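PDB 6E29: SWD1-like protein from Myceliophthora thermophila, which probably serves as a protein-binding WD-repeat subunit of COMPASS, the histone H3K4 methyltransferase complex, this chain being the protein's beta-propeller domain. Local coordinates for residues S28-F33 with T71-S76; A178-A183 with L221-S226; H276-A281 with I320-H325; R326-A331 with I339-V344. All blocks are in the same frame, centred on the assembly; numbering follows the deposited sequence.

Interaction 1 of 4, residues S28-F33 with T71-S76; sequences STCVRF and TSLSWS
Arg32 reaches across to Leu73 and Trp75 where the first strands of two neighbouring blades of the WD-repeat beta-propeller, 28-33 and 70-75, run side by side, 14° from parallel. Their axes are 6.7 Å apart, so side chains rather than paired backbones fill the space between them. Arg32 CB lies 4.0 Å from Leu73 CB. Arg32 CG, anti to the backbone N (chi1 -166°), sits 3.7 Å from Trp75 CD1. The chain then bends at chi2, carrying CD past Leu73 O at 3.7 Å. At the tip, NH1 donates to Leu73 O over 3.2 Å, the carbonyl oxygen lying near the guanidinium plane and NH1 in the plane of the carbonyl. Glu115 and Glu321 offer this guanidinium long, weak ion pairs. The side chains of Arg32 and Trp75 run antiparallel alongside each other, guanidinium and indole planes 82° apart. The indole answers with a bond of its own: NE1 donates to Arg32 O at 3.0 Å, coming from above the carbonyl plane. Replacing Trp75 by a leucine would probably leave Arg32 O without this donor and open a gap beside Arg32 CG. Strands 39-44 and 81-86 also pack on the ring through Phe39, Ala41 and Leu82. Beyond the hydrogen bond, Trp75 CD1 comes within 3.3 Å of Phe33 O.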
loop_
_atom_site.group_PDB
_atom_site.type_symbol
_atom_site.label_atom_id
_atom_site.label_comp_id
_atom_site.label_asym_id
_atom_site.label_seq_id
_atom_site.Cartn_x
_atom_site.Cartn_y
_atom_site.Cartn_z
ATOM N N SER B 28 -11.626 -5.979 -11.577
ATOM C CA SER B 28 -11.034 -5.646 -10.289
ATOM C C SER B 28 -9.650 -5.035 -10.487
ATOM O O SER B 28 -8.825 -5.575 -11.228
ATOM C CB SER B 28 -10.943 -6.892 -9.414
ATOM O OG SER B 28 -12.245 -7.347 -9.078
ATOM N N THR B 29 -9.389 -3.920 -9.806
ATOM C CA THR B 29 -8.073 -3.300 -9.849
ATOM C C THR B 29 -7.322 -3.461 -8.544
ATOM O O THR B 29 -6.111 -3.259 -8.526
ATOM C CB THR B 29 -8.152 -1.794 -10.150
ATOM O OG1 THR B 29 -8.956 -1.138 -9.157
ATOM C CG2 THR B 29 -8.733 -1.545 -11.492
ATOM N N CYS B 30 -8.006 -3.840 -7.474
ATOM C CA CYS B 30 -7.401 -3.908 -6.147
ATOM C C CYS B 30 -8.269 -4.823 -5.287
ATOM O O CYS B 30 -9.485 -4.855 -5.480
ATOM C CB CYS B 30 -7.294 -2.482 -5.584
ATOM S SG CYS B 30 -6.939 -2.210 -3.830
ATOM N N VAL B 31 -7.663 -5.487 -4.295
ATOM C CA VAL B 31 -8.398 -6.290 -3.307
ATOM C C VAL B 31 -7.743 -6.099 -1.950
ATOM O O VAL B 31 -6.562 -5.796 -1.871
ATOM C CB VAL B 31 -8.390 -7.783 -3.629
ATOM C CG1 VAL B 31 -9.439 -8.077 -4.672
ATOM C CG2 VAL B 31 -6.988 -8.179 -4.044
ATOM N N ARG B 32 -8.509 -6.317 -0.878
ATOM C CA ARG B 32 -8.006 -6.207 0.493
ATOM C C ARG B 32 -8.959 -6.970 1.406
ATOM O O ARG B 32 -10.162 -6.697 1.388
ATOM C CB ARG B 32 -7.930 -4.738 1.012
ATOM C CG ARG B 32 -7.118 -4.601 2.273
ATOM C CD ARG B 32 -5.628 -4.354 1.859
ATOM N NE ARG B 32 -4.673 -4.389 2.961
ATOM C CZ ARG B 32 -4.125 -3.313 3.527
ATOM N NH1 ARG B 32 -4.464 -2.082 3.112
ATOM N NH2 ARG B 32 -3.226 -3.480 4.510
ATOM N N PHE B 33 -8.425 -7.917 2.179
ATOM C CA PHE B 33 -9.232 -8.621 3.192
ATOM C C PHE B 33 -9.409 -7.734 4.423
ATOM O O PHE B 33 -8.525 -6.941 4.740
ATOM C CB PHE B 33 -8.525 -9.907 3.621
ATOM C CG PHE B 33 -8.502 -10.975 2.567
ATOM C CD1 PHE B 33 -9.608 -11.804 2.430
ATOM C CD2 PHE B 33 -7.379 -11.204 1.756
ATOM C CE1 PHE B 33 -9.655 -12.858 1.446
ATOM C CE2 PHE B 33 -7.418 -12.278 0.786
ATOM C CZ PHE B 33 -8.580 -13.096 0.652
ATOM N N THR B 71 -7.720 2.740 -6.566
ATOM C CA THR B 71 -6.296 2.537 -6.368
ATOM C C THR B 71 -5.916 1.977 -5.007
ATOM O O THR B 71 -4.827 1.410 -4.892
ATOM C CB THR B 71 -5.543 3.860 -6.553
ATOM O OG1 THR B 71 -6.176 4.849 -5.736
ATOM C CG2 THR B 71 -5.610 4.325 -8.041
ATOM N N SER B 72 -6.759 2.106 -3.974
ATOM C CA SER B 72 -6.432 1.487 -2.693
ATOM C C SER B 72 -7.669 1.308 -1.839
ATOM O O SER B 72 -8.716 1.940 -2.059
ATOM C CB SER B 72 -5.378 2.278 -1.895
ATOM O OG SER B 72 -5.934 3.471 -1.344
ATOM N N LEU B 73 -7.536 0.364 -0.910
ATOM C CA LEU B 73 -8.573 0.007 0.048
ATOM C C LEU B 73 -7.912 -0.251 1.376
ATOM O O LEU B 73 -6.909 -0.956 1.428
ATOM C CB LEU B 73 -9.309 -1.293 -0.347
ATOM C CG LEU B 73 -9.981 -1.272 -1.694
ATOM C CD1 LEU B 73 -10.176 -2.743 -2.191
ATOM C CD2 LEU B 73 -11.354 -0.540 -1.590
ATOM N N SER B 74 -8.515 0.265 2.443
ATOM C CA SER B 74 -7.954 0.191 3.779
ATOM C C SER B 74 -9.089 0.034 4.772
ATOM O O SER B 74 -9.994 0.876 4.810
ATOM C CB SER B 74 -7.156 1.482 4.065
ATOM O OG SER B 74 -6.716 1.555 5.401
ATOM N N TRP B 75 -9.027 -1.014 5.578
ATOM C CA TRP B 75 -10.102 -1.348 6.498
ATOM C C TRP B 75 -9.796 -0.810 7.882
ATOM O O TRP B 75 -8.642 -0.768 8.292
ATOM C CB TRP B 75 -10.279 -2.849 6.629
ATOM C CG TRP B 75 -10.856 -3.597 5.457
ATOM C CD1 TRP B 75 -10.169 -4.059 4.326
ATOM C CD2 TRP B 75 -12.204 -4.068 5.328
ATOM N NE1 TRP B 75 -11.039 -4.771 3.523
ATOM C CE2 TRP B 75 -12.287 -4.788 4.111
ATOM C CE3 TRP B 75 -13.364 -3.924 6.112
ATOM C CZ2 TRP B 75 -13.483 -5.368 3.660
ATOM C CZ3 TRP B 75 -14.554 -4.528 5.670
ATOM C CH2 TRP B 75 -14.606 -5.228 4.454
ATOM N N SER B 76 -10.848 -0.463 8.615
ATOM C CA SER B 76 -10.685 -0.045 10.002
ATOM C C SER B 76 -10.382 -1.270 10.863
ATOM O O SER B 76 -10.647 -2.406 10.467
ATOM C CB SER B 76 -11.948 0.656 10.524
ATOM O OG SER B 76 -13.042 -0.257 10.630
#

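Interaction 2 of 4, residues A178-A183 with L221-S226; sequences AIVYTA and LRLTES
Leu221 points into the space between Ala178 and Val180, and Val180 in turn points into that between Leu221 and Leu223, so that their apolar side chains interdigitate between adjacent blades of the beta-propeller. Strands 176-181 and 218-223, the first of their blades, run 16° from parallel with their axes 6.8 Å apart, and the side chains turned inward close the gap. Leu221 leans over Ala178: its CG is 4.0 Å from Ala178 CB, while CD1 rests beside the backbone carbonyl of Ala178. Leu230 and Val232 of strand 229-234 also pack on this leucine. Val180 spreads its two methyls along the opposing strand. CG1, anti to the carbonyl carbon (chi1 -65°), drops onto the backbone, 3.3 Å from Leu221 O, and also meets Leu221 CB at 4.1 Å; CG2 turns to Leu223 instead, 4.3 Å from its CD1. Tyr181 starts away from strand 218-223, and its hydroxyl is hydrogen-bonded to Gln123. Arg222 likewise starts away from strand 176-181. Past the strand ends the contact thins to Ala183, whose CB touches Ser226 O at 3.8 Å. Leu223 makes the tightest approach here, and it does so to backbone rather than side chain: CD1 lies 3.8 Å from Thr182 CA and only 3.1 Å from Tyr181 O.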
loop_
_atom_site.group_PDB
_atom_site.type_symbol
_atom_site.label_atom_id
_atom_site.label_comp_id
_atom_site.label_asym_id
_atom_site.label_seq_id
_atom_site.Cartn_x
_atom_site.Cartn_y
_atom_site.Cartn_z
ATOM N N ALA B 178 4.150 6.471 -1.777
ATOM C CA ALA B 178 3.578 5.378 -1.009
ATOM C C ALA B 178 3.714 5.787 0.435
ATOM O O ALA B 178 4.711 6.402 0.798
ATOM C CB ALA B 178 4.302 4.021 -1.232
ATOM N N ILE B 179 2.733 5.451 1.257
ATOM C CA ILE B 179 2.854 5.825 2.661
ATOM C C ILE B 179 2.031 4.869 3.504
ATOM O O ILE B 179 0.940 4.468 3.098
ATOM C CB ILE B 179 2.395 7.285 2.858
ATOM C CG1 ILE B 179 2.782 7.771 4.260
ATOM C CG2 ILE B 179 0.864 7.434 2.504
ATOM C CD1 ILE B 179 2.563 9.271 4.455
ATOM N N VAL B 180 2.555 4.500 4.677
ATOM C CA VAL B 180 1.824 3.626 5.603
ATOM C C VAL B 180 2.056 4.130 7.018
ATOM O O VAL B 180 3.065 4.776 7.306
ATOM C CB VAL B 180 2.257 2.134 5.522
ATOM C CG1 VAL B 180 1.921 1.551 4.184
ATOM C CG2 VAL B 180 3.751 1.954 5.789
ATOM N N TYR B 181 1.152 3.777 7.942
ATOM C CA TYR B 181 1.420 4.104 9.348
ATOM C C TYR B 181 2.222 2.973 9.974
ATOM O O TYR B 181 2.018 1.795 9.632
ATOM C CB TYR B 181 0.087 4.207 10.140
ATOM C CG TYR B 181 -0.759 5.428 9.873
ATOM C CD1 TYR B 181 -1.676 5.456 8.829
ATOM C CD2 TYR B 181 -0.687 6.549 10.739
ATOM C CE1 TYR B 181 -2.480 6.570 8.600
ATOM C CE2 TYR B 181 -1.512 7.688 10.543
ATOM C CZ TYR B 181 -2.393 7.678 9.473
ATOM O OH TYR B 181 -3.199 8.745 9.263
ATOM N N THR B 182 3.059 3.304 10.946
ATOM C CA THR B 182 3.593 2.277 11.835
ATOM C C THR B 182 2.444 1.724 12.691
ATOM O O THR B 182 1.342 2.273 12.701
ATOM C CB THR B 182 4.689 2.816 12.738
ATOM O OG1 THR B 182 4.129 3.816 13.613
ATOM C CG2 THR B 182 5.860 3.375 11.891
ATOM N N ALA B 183 2.721 0.634 13.426
ATOM C CA ALA B 183 1.652 -0.092 14.111
ATOM C C ALA B 183 0.981 0.769 15.163
ATOM O O ALA B 183 -0.233 0.638 15.400
ATOM C CB ALA B 183 2.189 -1.380 14.750
ATOM N N LEU B 221 4.665 0.026 -0.114
ATOM C CA LEU B 221 5.124 -0.268 1.239
ATOM C C LEU B 221 4.050 -1.065 1.985
ATOM O O LEU B 221 2.858 -0.722 1.912
ATOM C CB LEU B 221 5.367 0.998 2.016
ATOM C CG LEU B 221 6.448 1.931 1.492
ATOM C CD1 LEU B 221 6.424 3.233 2.312
ATOM C CD2 LEU B 221 7.779 1.222 1.563
ATOM N N ARG B 222 4.479 -2.073 2.748
ATOM C CA ARG B 222 3.540 -2.846 3.578
ATOM C C ARG B 222 4.243 -3.328 4.839
ATOM O O ARG B 222 5.405 -3.735 4.798
ATOM C CB ARG B 222 3.009 -4.058 2.750
ATOM C CG ARG B 222 1.921 -4.841 3.417
ATOM C CD ARG B 222 0.673 -3.988 3.713
ATOM N NE ARG B 222 0.009 -3.385 2.541
ATOM C CZ ARG B 222 -0.944 -3.984 1.813
ATOM N NH1 ARG B 222 -1.316 -5.257 2.065
ATOM N NH2 ARG B 222 -1.505 -3.328 0.797
ATOM N N LEU B 223 3.561 -3.251 5.960
ATOM C CA LEU B 223 4.108 -3.730 7.215
ATOM C C LEU B 223 3.514 -5.089 7.541
ATOM O O LEU B 223 2.408 -5.403 7.108
ATOM C CB LEU B 223 3.757 -2.750 8.347
ATOM C CG LEU B 223 4.656 -1.541 8.377
ATOM C CD1 LEU B 223 4.080 -0.514 9.350
ATOM C CD2 LEU B 223 6.058 -1.994 8.762
ATOM N N THR B 224 4.257 -5.887 8.317
ATOM C CA THR B 224 3.674 -7.066 8.952
ATOM C C THR B 224 2.697 -6.643 10.052
ATOM O O THR B 224 2.670 -5.499 10.499
ATOM C CB THR B 224 4.739 -7.987 9.562
ATOM O OG1 THR B 224 5.593 -7.278 10.475
ATOM C CG2 THR B 224 5.589 -8.635 8.469
ATOM N N GLU B 225 1.932 -7.615 10.545
ATOM C CA GLU B 225 0.937 -7.353 11.586
ATOM C C GLU B 225 1.537 -6.686 12.819
ATOM O O GLU B 225 1.020 -5.674 13.307
ATOM C CB GLU B 225 0.277 -8.688 11.926
ATOM C CG GLU B 225 -0.546 -8.723 13.158
ATOM C CD GLU B 225 -1.938 -8.169 12.906
ATOM O OE1 GLU B 225 -2.841 -8.410 13.752
ATOM O OE2 GLU B 225 -2.109 -7.501 11.846
ATOM N N SER B 226 2.632 -7.231 13.345
ATOM C CA SER B 226 3.291 -6.600 14.486
ATOM C C SER B 226 3.920 -5.257 14.148
ATOM O O SER B 226 4.312 -4.512 15.066
ATOM C CB SER B 226 4.373 -7.530 15.013
ATOM O OG SER B 226 5.268 -7.821 13.960
#

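Interaction 3 of 4, residues H276-A281 with I320-H325; sequences HVAFSA and IEWHPH
Ile320 opens the contact with its longer branch, CG1 lying 4.0 Å from Ala278 CB and CD1 beside His276 O. That reach follows from chi1 (62°), which places CG1 between the backbone N and the carbonyl carbon. Glu321 starts away from strand 274-279, but its chain curls back: OE1 forms a salt bridge with Arg222 and accepts from a water that also donates to Phe279 O and takes the Trp322 N-H, so one water stitches the two backbones. Trp322 makes the largest contribution of any residue. Ser280 lies over one face of the indole, its CA 3.5 Å from the centre of the five-membered ring in a CH-pi contact and its CB 3.5 Å from Trp322 CD2. Ala278 CB meets Trp322 CD1 at 3.6 Å, and NE1 makes a weak, bent hydrogen bond to Ala278 O (129° at the hydrogen). Two first strands of adjacent WD-propeller blades, 274-279 and 317-322, thus lie almost parallel, 4° apart, joined by side chains and water. An alanine in place of Trp322 would probably strip Ser280 of its ring surface and open a gap beside Ala278. Beyond the strand, the His323 carbonyl accepts from a second water, which takes the Ala281 N-H, while His323 NE2 donates to Gly37 O. Pro324 packs CD on the His323 ring and brings its O within 3.3 Å of Ala281 CB. The His325 N-H donates back to His323 ND1 over 3.1 Å.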
loop_
_atom_site.group_PDB
_atom_site.type_symbol
_atom_site.label_atom_id
_atom_site.label_comp_id
_atom_site.label_asym_id
_atom_site.label_seq_id
_atom_site.Cartn_x
_atom_site.Cartn_y
_atom_site.Cartn_z
ATOM N N HIS B 276 3.166 -6.004 -8.016
ATOM C CA HIS B 276 2.704 -5.784 -6.658
ATOM C C HIS B 276 3.286 -6.872 -5.769
ATOM O O HIS B 276 3.669 -7.941 -6.242
ATOM C CB HIS B 276 1.157 -5.750 -6.617
ATOM C CG HIS B 276 0.599 -4.452 -7.101
ATOM N ND1 HIS B 276 0.119 -4.254 -8.377
ATOM C CD2 HIS B 276 0.560 -3.240 -6.495
ATOM C CE1 HIS B 276 -0.239 -2.987 -8.523
ATOM N NE2 HIS B 276 0.032 -2.347 -7.401
ATOM N N VAL B 277 3.347 -6.593 -4.464
ATOM C CA VAL B 277 3.914 -7.533 -3.511
ATOM C C VAL B 277 3.011 -7.574 -2.292
ATOM O O VAL B 277 2.245 -6.638 -2.045
ATOM C CB VAL B 277 5.323 -7.140 -3.061
ATOM C CG1 VAL B 277 6.267 -7.201 -4.343
ATOM C CG2 VAL B 277 5.310 -5.687 -2.429
ATOM N N ALA B 278 3.154 -8.655 -1.512
ATOM C CA ALA B 278 2.342 -8.867 -0.310
ATOM C C ALA B 278 3.013 -9.829 0.671
ATOM O O ALA B 278 3.645 -10.805 0.272
ATOM C CB ALA B 278 0.948 -9.391 -0.677
ATOM N N PHE B 279 2.806 -9.573 1.965
ATOM C CA PHE B 279 3.190 -10.455 3.050
ATOM C C PHE B 279 2.067 -11.432 3.321
ATOM O O PHE B 279 0.908 -11.014 3.421
ATOM C CB PHE B 279 3.348 -9.679 4.356
ATOM C CG PHE B 279 4.731 -9.023 4.585
ATOM C CD1 PHE B 279 5.892 -9.730 4.442
ATOM C CD2 PHE B 279 4.784 -7.714 5.074
ATOM C CE1 PHE B 279 7.157 -9.146 4.711
ATOM C CE2 PHE B 279 6.041 -7.078 5.338
ATOM C CZ PHE B 279 7.232 -7.817 5.172
ATOM N N SER B 280 2.432 -12.666 3.675
ATOM C CA SER B 280 1.433 -13.624 4.139
ATOM C C SER B 280 1.021 -13.279 5.576
ATOM O O SER B 280 1.604 -12.403 6.227
ATOM C CB SER B 280 1.959 -15.060 4.037
ATOM O OG SER B 280 3.008 -15.306 4.989
ATOM N N ALA B 281 0.039 -14.019 6.090
ATOM C CA ALA B 281 -0.612 -13.704 7.372
ATOM C C ALA B 281 0.391 -13.515 8.503
ATOM O O ALA B 281 0.246 -12.592 9.326
ATOM C CB ALA B 281 -1.575 -14.850 7.744
ATOM N N ILE B 320 -2.020 -8.186 -5.491
ATOM C CA ILE B 320 -2.209 -9.467 -4.808
ATOM C C ILE B 320 -2.361 -9.202 -3.317
ATOM O O ILE B 320 -1.865 -8.208 -2.795
ATOM C CB ILE B 320 -1.039 -10.454 -5.083
ATOM C CG1 ILE B 320 0.255 -9.843 -4.545
ATOM C CG2 ILE B 320 -0.938 -10.739 -6.628
ATOM C CD1 ILE B 320 1.431 -10.728 -4.726
ATOM N N GLU B 321 -3.009 -10.124 -2.617
ATOM C CA GLU B 321 -3.240 -9.954 -1.183
ATOM C C GLU B 321 -3.372 -11.322 -0.554
ATOM O O GLU B 321 -4.067 -12.182 -1.106
ATOM C CB GLU B 321 -4.534 -9.194 -0.885
ATOM C CG GLU B 321 -4.436 -7.740 -1.196
ATOM C CD GLU B 321 -3.431 -7.043 -0.291
ATOM O OE1 GLU B 321 -3.386 -7.337 0.937
ATOM O OE2 GLU B 321 -2.673 -6.223 -0.829
ATOM N N TRP B 322 -2.715 -11.542 0.576
ATOM C CA TRP B 322 -2.929 -12.772 1.324
ATOM C C TRP B 322 -4.075 -12.633 2.326
ATOM O O TRP B 322 -4.275 -11.555 2.911
ATOM C CB TRP B 322 -1.681 -13.130 2.128
ATOM C CG TRP B 322 -0.450 -13.523 1.336
ATOM C CD1 TRP B 322 0.493 -12.678 0.794
ATOM C CD2 TRP B 322 0.010 -14.855 1.082
ATOM N NE1 TRP B 322 1.518 -13.417 0.227
ATOM C CE2 TRP B 322 1.250 -14.747 0.412
ATOM C CE3 TRP B 322 -0.487 -16.128 1.382
ATOM C CZ2 TRP B 322 1.970 -15.858 0.014
ATOM C CZ3 TRP B 322 0.239 -17.229 0.978
ATOM C CH2 TRP B 322 1.445 -17.083 0.314
ATOM N N HIS B 323 -4.721 -13.763 2.625
ATOM C CA HIS B 323 -5.726 -13.805 3.701
ATOM C C HIS B 323 -5.049 -13.567 5.067
ATOM O O HIS B 323 -3.898 -13.971 5.272
ATOM C CB HIS B 323 -6.421 -15.170 3.658
ATOM C CG HIS B 323 -7.628 -15.257 4.533
ATOM N ND1 HIS B 323 -7.569 -15.697 5.839
ATOM C CD2 HIS B 323 -8.928 -14.947 4.291
ATOM C CE1 HIS B 323 -8.793 -15.673 6.360
ATOM N NE2 HIS B 323 -9.625 -15.206 5.448
ATOM N N PRO B 324 -5.720 -12.890 6.019
ATOM C CA PRO B 324 -5.038 -12.561 7.295
ATOM C C PRO B 324 -4.861 -13.727 8.247
ATOM O O PRO B 324 -4.204 -13.547 9.302
ATOM C CB PRO B 324 -5.962 -11.507 7.946
ATOM C CG PRO B 324 -7.352 -11.814 7.319
ATOM C CD PRO B 324 -7.023 -12.220 5.892
ATOM N N HIS B 325 -5.461 -14.894 7.973
ATOM C CA HIS B 325 -5.375 -16.001 8.923
ATOM C C HIS B 325 -4.963 -17.299 8.242
ATOM O O HIS B 325 -4.365 -18.171 8.881
ATOM C CB HIS B 325 -6.697 -16.227 9.679
ATOM C CG HIS B 325 -7.012 -15.102 10.616
ATOM N ND1 HIS B 325 -6.313 -14.920 11.793
ATOM C CD2 HIS B 325 -7.888 -14.065 10.527
ATOM C CE1 HIS B 325 -6.759 -13.831 12.404
ATOM N NE2 HIS B 325 -7.702 -13.283 11.651
HETATM O O HOH W 1 -1.411 -9.399 2.046
HETATM O O HOH W 2 -1.550 -15.666 4.586
#

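Interaction 4 of 4, residues R326-A331 with I339-V344; sequences RALLAA and INIWSV
Leu329 and Trp342 form a hydrogen-bonded antiparallel pair, Leu329 N to Trp342 O at 2.9 Å and Trp342 N to Leu329 O at 2.8 Å. Ala331 and Asn340 make the next such pair, and Val344 N adds a nearly straight bond (171°) to Ala327 O, approaching from above the carbonyl plane. In the non-hydrogen-bonded pairs, CA-H...O contacts fill in, as from Ala330 CA to Asn340 O at 3.2 Å. Apolar contacts lie on both faces. On one, Ala330 CB meets Ile341 CG1 at 3.8 Å, and Ile341 CG2, anti to the backbone N, reaches Leu328 CB at 4.0 Å. On the other, Leu329 O lies at the edge of the indole, near its plane, and Trp342 CZ3 touches Ala331 CB at 3.7 Å, while Leu329 CB packs against Val344 CG2 at 3.9 Å. The polar ends have partners of their own: a water bridges Asn340 ND2 and Ala331 O, Asn340 OD1 bonds Thr22, and Trp342 NE1 bonds Glu17. Strand 339-343 also pairs with the N-terminal strand 19-23, so this hairpin belongs to the blade that closes the propeller ring by the Velcro arrangement familiar in WD-repeat proteins.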
loop_
_atom_site.group_PDB
_atom_site.type_symbol
_atom_site.label_atom_id
_atom_site.label_comp_id
_atom_site.label_asym_id
_atom_site.label_seq_id
_atom_site.Cartn_x
_atom_site.Cartn_y
_atom_site.Cartn_z
ATOM N N ARG B 326 -5.316 -17.453 6.977
ATOM C CA ARG B 326 -5.120 -18.726 6.303
ATOM C C ARG B 326 -4.179 -18.579 5.109
ATOM O O ARG B 326 -3.998 -17.486 4.578
ATOM C CB ARG B 326 -6.437 -19.301 5.768
ATOM C CG ARG B 326 -7.585 -19.475 6.849
ATOM C CD ARG B 326 -7.195 -20.501 7.918
ATOM N NE ARG B 326 -8.247 -20.604 8.945
ATOM C CZ ARG B 326 -9.312 -21.399 8.852
ATOM N NH1 ARG B 326 -9.474 -22.208 7.794
ATOM N NH2 ARG B 326 -10.215 -21.390 9.821
ATOM N N ALA B 327 -3.658 -19.725 4.630
ATOM C CA ALA B 327 -2.670 -19.684 3.535
ATOM C C ALA B 327 -3.410 -19.610 2.188
ATOM O O ALA B 327 -3.534 -20.583 1.421
ATOM C CB ALA B 327 -1.767 -20.921 3.619
ATOM N N LEU B 328 -4.011 -18.463 1.957
ATOM C CA LEU B 328 -4.776 -18.169 0.740
ATOM C C LEU B 328 -4.214 -16.902 0.115
ATOM O O LEU B 328 -4.024 -15.895 0.813
ATOM C CB LEU B 328 -6.281 -17.963 1.048
ATOM C CG LEU B 328 -7.031 -19.116 1.712
ATOM C CD1 LEU B 328 -8.422 -18.678 2.201
ATOM C CD2 LEU B 328 -7.140 -20.266 0.678
ATOM N N LEU B 329 -3.983 -16.913 -1.205
ATOM C CA LEU B 329 -3.357 -15.763 -1.878
ATOM C C LEU B 329 -4.319 -15.372 -2.990
ATOM O O LEU B 329 -4.625 -16.212 -3.843
ATOM C CB LEU B 329 -1.968 -16.155 -2.452
ATOM C CG LEU B 329 -1.236 -15.152 -3.346
ATOM C CD1 LEU B 329 -0.981 -13.778 -2.590
ATOM C CD2 LEU B 329 0.088 -15.763 -3.816
ATOM N N ALA B 330 -4.846 -14.138 -2.959
ATOM C CA ALA B 330 -5.768 -13.673 -3.989
ATOM C C ALA B 330 -5.028 -12.754 -4.946
ATOM O O ALA B 330 -4.168 -11.963 -4.542
ATOM C CB ALA B 330 -6.956 -12.918 -3.374
ATOM N N ALA B 331 -5.424 -12.792 -6.209
ATOM C CA ALA B 331 -4.763 -11.960 -7.222
ATOM C C ALA B 331 -5.760 -11.452 -8.255
ATOM O O ALA B 331 -6.698 -12.154 -8.621
ATOM C CB ALA B 331 -3.648 -12.730 -7.926
ATOM N N ILE B 339 -10.741 -12.251 -10.011
ATOM C CA ILE B 339 -9.959 -12.491 -8.808
ATOM C C ILE B 339 -9.808 -13.990 -8.647
ATOM O O ILE B 339 -10.806 -14.708 -8.476
ATOM C CB ILE B 339 -10.597 -11.890 -7.544
ATOM C CG1 ILE B 339 -10.790 -10.383 -7.700
ATOM C CG2 ILE B 339 -9.689 -12.210 -6.344
ATOM C CD1 ILE B 339 -11.870 -9.813 -6.765
ATOM N N ASN B 340 -8.566 -14.464 -8.682
ATOM C CA ASN B 340 -8.270 -15.860 -8.394
ATOM C C ASN B 340 -7.687 -16.003 -6.998
ATOM O O ASN B 340 -6.849 -15.195 -6.588
ATOM C CB ASN B 340 -7.289 -16.429 -9.410
ATOM C CG ASN B 340 -7.948 -16.721 -10.718
ATOM O OD1 ASN B 340 -8.592 -17.763 -10.872
ATOM N ND2 ASN B 340 -7.824 -15.798 -11.674
ATOM N N ILE B 341 -8.080 -17.062 -6.298
ATOM C CA ILE B 341 -7.587 -17.324 -4.940
ATOM C C ILE B 341 -6.930 -18.688 -4.922
ATOM O O ILE B 341 -7.585 -19.719 -5.218
ATOM C CB ILE B 341 -8.701 -17.259 -3.888
ATOM C CG1 ILE B 341 -9.354 -15.878 -3.874
ATOM C CG2 ILE B 341 -8.116 -17.584 -2.535
ATOM C CD1 ILE B 341 -10.604 -15.871 -2.993
ATOM N N TRP B 342 -5.626 -18.692 -4.670
ATOM C CA TRP B 342 -4.836 -19.907 -4.543
ATOM C C TRP B 342 -4.805 -20.375 -3.106
ATOM O O TRP B 342 -4.626 -19.567 -2.197
ATOM C CB TRP B 342 -3.362 -19.670 -4.920
ATOM C CG TRP B 342 -3.055 -19.633 -6.344
ATOM C CD1 TRP B 342 -2.489 -20.637 -7.097
ATOM C CD2 TRP B 342 -3.244 -18.528 -7.228
ATOM N NE1 TRP B 342 -2.317 -20.215 -8.389
ATOM C CE2 TRP B 342 -2.778 -18.932 -8.507
ATOM C CE3 TRP B 342 -3.774 -17.246 -7.077
ATOM C CZ2 TRP B 342 -2.836 -18.106 -9.614
ATOM C CZ3 TRP B 342 -3.822 -16.429 -8.166
ATOM C CH2 TRP B 342 -3.340 -16.849 -9.423
ATOM N N SER B 343 -4.847 -21.684 -2.920
ATOM C CA SER B 343 -4.503 -22.320 -1.647
ATOM C C SER B 343 -3.026 -22.710 -1.704
ATOM O O SER B 343 -2.650 -23.599 -2.461
ATOM C CB SER B 343 -5.384 -23.542 -1.399
ATOM O OG SER B 343 -6.574 -23.143 -0.766
ATOM N N VAL B 344 -2.195 -22.075 -0.882
ATOM C CA VAL B 344 -0.728 -22.181 -0.982
ATOM C C VAL B 344 -0.193 -23.094 0.121
ATOM O O VAL B 344 -0.230 -22.737 1.300
ATOM C CB VAL B 344 -0.073 -20.799 -0.870
ATOM C CG1 VAL B 344 1.406 -20.892 -1.186
ATOM C CG2 VAL B 344 -0.770 -19.815 -1.796
HETATM O O HOH W 3 -6.282 -13.297 -11.358
#

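Interactions 1, 2 and 3 are the same kind of junction, first strands of adjacent blades meeting around the axis of a seven-bladed propeller, whereas interaction 4 is a hairpin within the closing blade. Glu321 of interaction 3 ties the inner ones together: its OE1 lies 3.1 Å from Arg222 NH1 of interaction 2, in their salt bridge, and forms a long, weak ion pair with Arg32 of interaction 1. Interactions 3 and 4 share a sheet, Ala330 N probably donating to Glu321 O at 2.8 Å. Phe33 of interaction 1 meets the ring of His323 of interaction 3 edge-to-face. Interactions 2 and 4 do not touch, their nearest atoms being about 10 Å apart.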